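Local coordinates for protein 1,4-dihydroxy-2-naphthoyl-CoA hydrolase (Escherichia coli, PDB 4K49) that hydrolyses 1,4-dihydroxy-2-naphthoyl-CoA to 1,4-dihydroxy-2-naphthoate and CoA in menaquinone biosynthesis, and also acts on a wide range of other acyl-CoA thioesters, at residues A38-D43 and V59-S64. Residues are numbered along the deposited sequence; the frame is centred on the assembly and turned at random.
Sequences ATMPVD and VVLAES. With HFQ (2,4-dihydroxyphenacyl coenzyme A), chain F.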
loop_
_atom_site.group_PDB
_atom_site.type_symbol
_atom_site.label_atom_id
_atom_site.label_comp_id
_atom_site.label_asym_id
_atom_site.label_seq_id
_atom_site.Cartn_x
_atom_site.Cartn_y
_atom_site.Cartn_z
ATOM N N ALA A 38 13.489 3.845 -7.065
ATOM C CA ALA A 38 13.381 2.388 -6.999
ATOM C C ALA A 38 12.339 1.889 -7.994
ATOM O O ALA A 38 11.386 2.599 -8.340
ATOM C CB ALA A 38 13.045 1.925 -5.584
ATOM N N THR A 39 12.525 0.662 -8.465
ATOM C CA THR A 39 11.564 0.056 -9.368
ATOM C C THR A 39 10.920 -1.177 -8.720
ATOM O O THR A 39 11.409 -1.690 -7.711
ATOM C CB THR A 39 12.223 -0.336 -10.709
ATOM O OG1 THR A 39 13.294 -1.252 -10.459
ATOM C CG2 THR A 39 12.780 0.898 -11.412
ATOM N N MET A 40 9.825 -1.644 -9.313
ATOM C CA MET A 40 9.040 -2.752 -8.772
ATOM C C MET A 40 8.323 -3.400 -9.956
ATOM O O MET A 40 7.837 -2.694 -10.851
ATOM C CB MET A 40 8.024 -2.228 -7.740
ATOM C CG MET A 40 7.040 -3.283 -7.216
ATOM S SD MET A 40 5.791 -2.571 -6.095
ATOM C CE MET A 40 4.780 -1.680 -7.259
ATOM N N PRO A 41 8.282 -4.742 -9.999
ATOM C CA PRO A 41 7.646 -5.367 -11.156
ATOM C C PRO A 41 6.129 -5.359 -11.051
ATOM O O PRO A 41 5.566 -5.257 -9.946
ATOM C CB PRO A 41 8.156 -6.814 -11.094
ATOM C CG PRO A 41 8.424 -7.054 -9.638
ATOM C CD PRO A 41 8.950 -5.730 -9.133
ATOM N N VAL A 42 5.476 -5.458 -12.205
ATOM C CA VAL A 42 4.034 -5.693 -12.263
ATOM C C VAL A 42 3.817 -7.147 -12.635
ATOM O O VAL A 42 3.959 -7.525 -13.807
ATOM C CB VAL A 42 3.355 -4.802 -13.327
ATOM C CG1 VAL A 42 1.842 -4.960 -13.269
ATOM C CG2 VAL A 42 3.720 -3.353 -13.118
ATOM N N ASP A 43 3.493 -7.974 -11.646
ATOM C CA ASP A 43 3.286 -9.401 -11.885
ATOM C C ASP A 43 2.430 -9.989 -10.781
ATOM O O ASP A 43 1.804 -9.241 -10.022
ATOM C CB ASP A 43 4.621 -10.155 -12.029
ATOM C CG ASP A 43 5.492 -10.097 -10.776
ATOM O OD1 ASP A 43 4.973 -10.193 -9.636
ATOM O OD2 ASP A 43 6.731 -9.985 -10.932
ATOM N N VAL A 59 1.424 1.862 -3.463
ATOM C CA VAL A 59 1.654 2.524 -2.192
ATOM C C VAL A 59 2.782 1.844 -1.406
ATOM O O VAL A 59 3.512 2.504 -0.666
ATOM C CB VAL A 59 0.353 2.626 -1.377
ATOM C CG1 VAL A 59 0.604 3.325 -0.027
ATOM C CG2 VAL A 59 -0.690 3.385 -2.179
ATOM N N VAL A 60 2.955 0.538 -1.580
ATOM C CA VAL A 60 4.078 -0.124 -0.916
ATOM C C VAL A 60 5.391 0.459 -1.443
ATOM O O VAL A 60 6.315 0.791 -0.674
ATOM C CB VAL A 60 4.065 -1.648 -1.118
ATOM C CG1 VAL A 60 5.358 -2.249 -0.594
ATOM C CG2 VAL A 60 2.879 -2.279 -0.378
ATOM N N LEU A 61 5.459 0.617 -2.753
ATOM C CA LEU A 61 6.637 1.238 -3.364
ATOM C C LEU A 61 6.850 2.656 -2.838
ATOM O O LEU A 61 7.957 3.013 -2.452
ATOM C CB LEU A 61 6.497 1.249 -4.884
ATOM C CG LEU A 61 7.667 1.861 -5.661
ATOM C CD1 LEU A 61 9.004 1.149 -5.390
ATOM C CD2 LEU A 61 7.331 1.851 -7.129
ATOM N N ALA A 62 5.791 3.465 -2.820
ATOM C CA ALA A 62 5.915 4.838 -2.333
ATOM C C ALA A 62 6.361 4.888 -0.873
ATOM O O ALA A 62 7.268 5.647 -0.513
ATOM C CB ALA A 62 4.607 5.592 -2.526
ATOM N N GLU A 63 5.732 4.095 -0.016
ATOM C CA GLU A 63 6.113 4.152 1.386
ATOM C C GLU A 63 7.510 3.559 1.615
ATOM O O GLU A 63 8.235 4.022 2.487
ATOM C CB GLU A 63 5.067 3.507 2.301
ATOM C CG GLU A 63 5.398 3.739 3.785
ATOM C CD GLU A 63 4.191 3.749 4.690
ATOM O OE1 GLU A 63 3.042 3.826 4.203
ATOM O OE2 GLU A 63 4.390 3.681 5.917
ATOM N N SER A 64 7.902 2.566 0.816
ATOM C CA SER A 64 9.252 1.997 0.924
ATOM C C SER A 64 10.333 3.027 0.589
ATOM O O SER A 64 11.320 3.171 1.323
ATOM C CB SER A 64 9.421 0.786 -0.008
ATOM O OG SER A 64 8.521 -0.263 0.321
HETATM C CB HFQ F . 7.122 2.818 7.503
HETATM N N1A HFQ F . 8.577 4.252 20.139
HETATM O O1A HFQ F . -0.002 8.157 22.045
HETATM P P1A HFQ F . -0.141 7.264 20.800
HETATM C C1B HFQ F . 7.470 1.642 6.540
HETATM O O1B HFQ F . 6.542 0.841 6.197
HETATM C C1D HFQ F . 3.798 4.049 21.319
HETATM S S1P HFQ F . 7.042 2.269 9.201
HETATM C C2A HFQ F . 7.753 3.193 20.194
HETATM O O2A HFQ F . -1.505 6.555 20.798
HETATM P P2A HFQ F . 1.295 8.955 19.166
HETATM C C2B HFQ F . 8.848 1.420 6.044
HETATM O O2B HFQ F . 12.631 0.728 4.480
HETATM C C2D HFQ F . 3.023 4.596 22.359
HETATM O O2D HFQ F . 3.553 4.316 23.662
HETATM C C2P HFQ F . 5.593 1.258 9.373
HETATM N N3A HFQ F . 6.461 3.342 20.540
HETATM O O3A HFQ F . -0.011 8.110 19.499
HETATM C C3B HFQ F . 8.988 0.740 4.827
HETATM O O3B HFQ F . 9.896 2.537 7.942
HETATM C C3D HFQ F . 1.779 3.903 22.210
HETATM O O3D HFQ F . 2.012 2.544 22.665
HETATM P P3D HFQ F . 1.215 1.913 23.960
HETATM C C3P HFQ F . 4.274 1.964 9.412
HETATM C C4A HFQ F . 5.976 4.569 20.843
HETATM O O4A HFQ F . 0.926 10.098 18.340
HETATM C C4B HFQ F . 10.242 0.512 4.320
HETATM C C4D HFQ F . 1.587 3.837 20.787
HETATM O O4D HFQ F . 2.911 4.014 20.209
HETATM N N4P HFQ F . 4.155 2.977 10.336
HETATM C C5A HFQ F . 6.794 5.687 20.801
HETATM O O5A HFQ F . 1.978 9.485 20.431
HETATM C C5B HFQ F . 11.371 0.959 5.013
HETATM C C5D HFQ F . 0.700 4.926 20.360
HETATM O O5D HFQ F . 1.003 6.193 20.798
HETATM C C5P HFQ F . 4.098 2.704 11.725
HETATM O O5P HFQ F . 4.141 1.495 12.159
HETATM C C6A HFQ F . 8.150 5.499 20.432
HETATM N N6A HFQ F . 9.053 6.622 20.362
HETATM O O6A HFQ F . 2.261 7.983 18.424
HETATM C C6B HFQ F . 11.237 1.638 6.229
HETATM C C6P HFQ F . 3.966 3.822 12.731
HETATM N N7A HFQ F . 6.017 6.765 21.147
HETATM O O7A HFQ F . 2.081 2.232 25.281
HETATM C C7B HFQ F . 9.988 1.863 6.741
HETATM C C7P HFQ F . 2.741 3.599 13.629
HETATM C C8A HFQ F . 4.767 6.346 21.410
HETATM O O8A HFQ F . -0.102 2.510 24.085
HETATM N N8P HFQ F . 2.332 4.737 14.431
HETATM N N9A HFQ F . 4.750 5.011 21.230
HETATM O O9A HFQ F . 1.099 0.394 23.771
HETATM C C9P HFQ F . 2.993 4.961 15.721
HETATM O O9P HFQ F . 3.838 4.217 16.074
HETATM C CAP HFQ F . 2.535 6.161 16.533
HETATM O OAP HFQ F . 1.523 6.838 15.847
HETATM C CBP HFQ F . 3.689 7.136 16.784
HETATM C CCP HFQ F . 3.075 8.330 17.374
HETATM C CDP HFQ F . 4.677 6.502 17.782
HETATM C CEP HFQ F . 4.354 7.463 15.508
#
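In this hotdog fold the central helix 55-72 rests in the curl of the antiparallel sheet, and L61 is the helix side chain that meets A38 and M40 of strand 36-41. The two short segments run nearly antiparallel (158°) with their axes 9.4 Å apart; no hydrogen bond joins them, and the side-chain contacts are apolar. L61 forks along one face of the strand: CD1 lies 4.1 Å from A38 CB and equally close to the carbonyl oxygen of A38, while CD2 turns to M40 CB (4.2 Å). The methionine leaves the strand with CG anti to the backbone N (chi1 174°) and bends at its third torsion (73°), which lays the sulfur and the terminal methyl against L61; SD and CE of M40 each sit 4.1 Å from L61 CB. M40 and L61 run alongside each other with opposite headings. I26 touches both, adding to the same apolar cluster.

Two and three residues further along, E63 and S64 lie at the bound 2,4-dihydroxyphenacyl-CoA. OE2 of E63, the inferred nucleophile or proton acceptor, stands 3.3 Å from HFQ CB, and its OE1 is hydrogen-bonded to H89 NE2 of the second subunit. S64 OG bonds to V60 O at 2.6 Å, from above the carbonyl plane, whereas S64 N reaches that oxygen from the opposite face; H54 NE2 of the second subunit is a further partner of the hydroxyl. Apolar contacts of L61 therefore join strand and helix, while E63 and S64 carry polar partners from the second subunit.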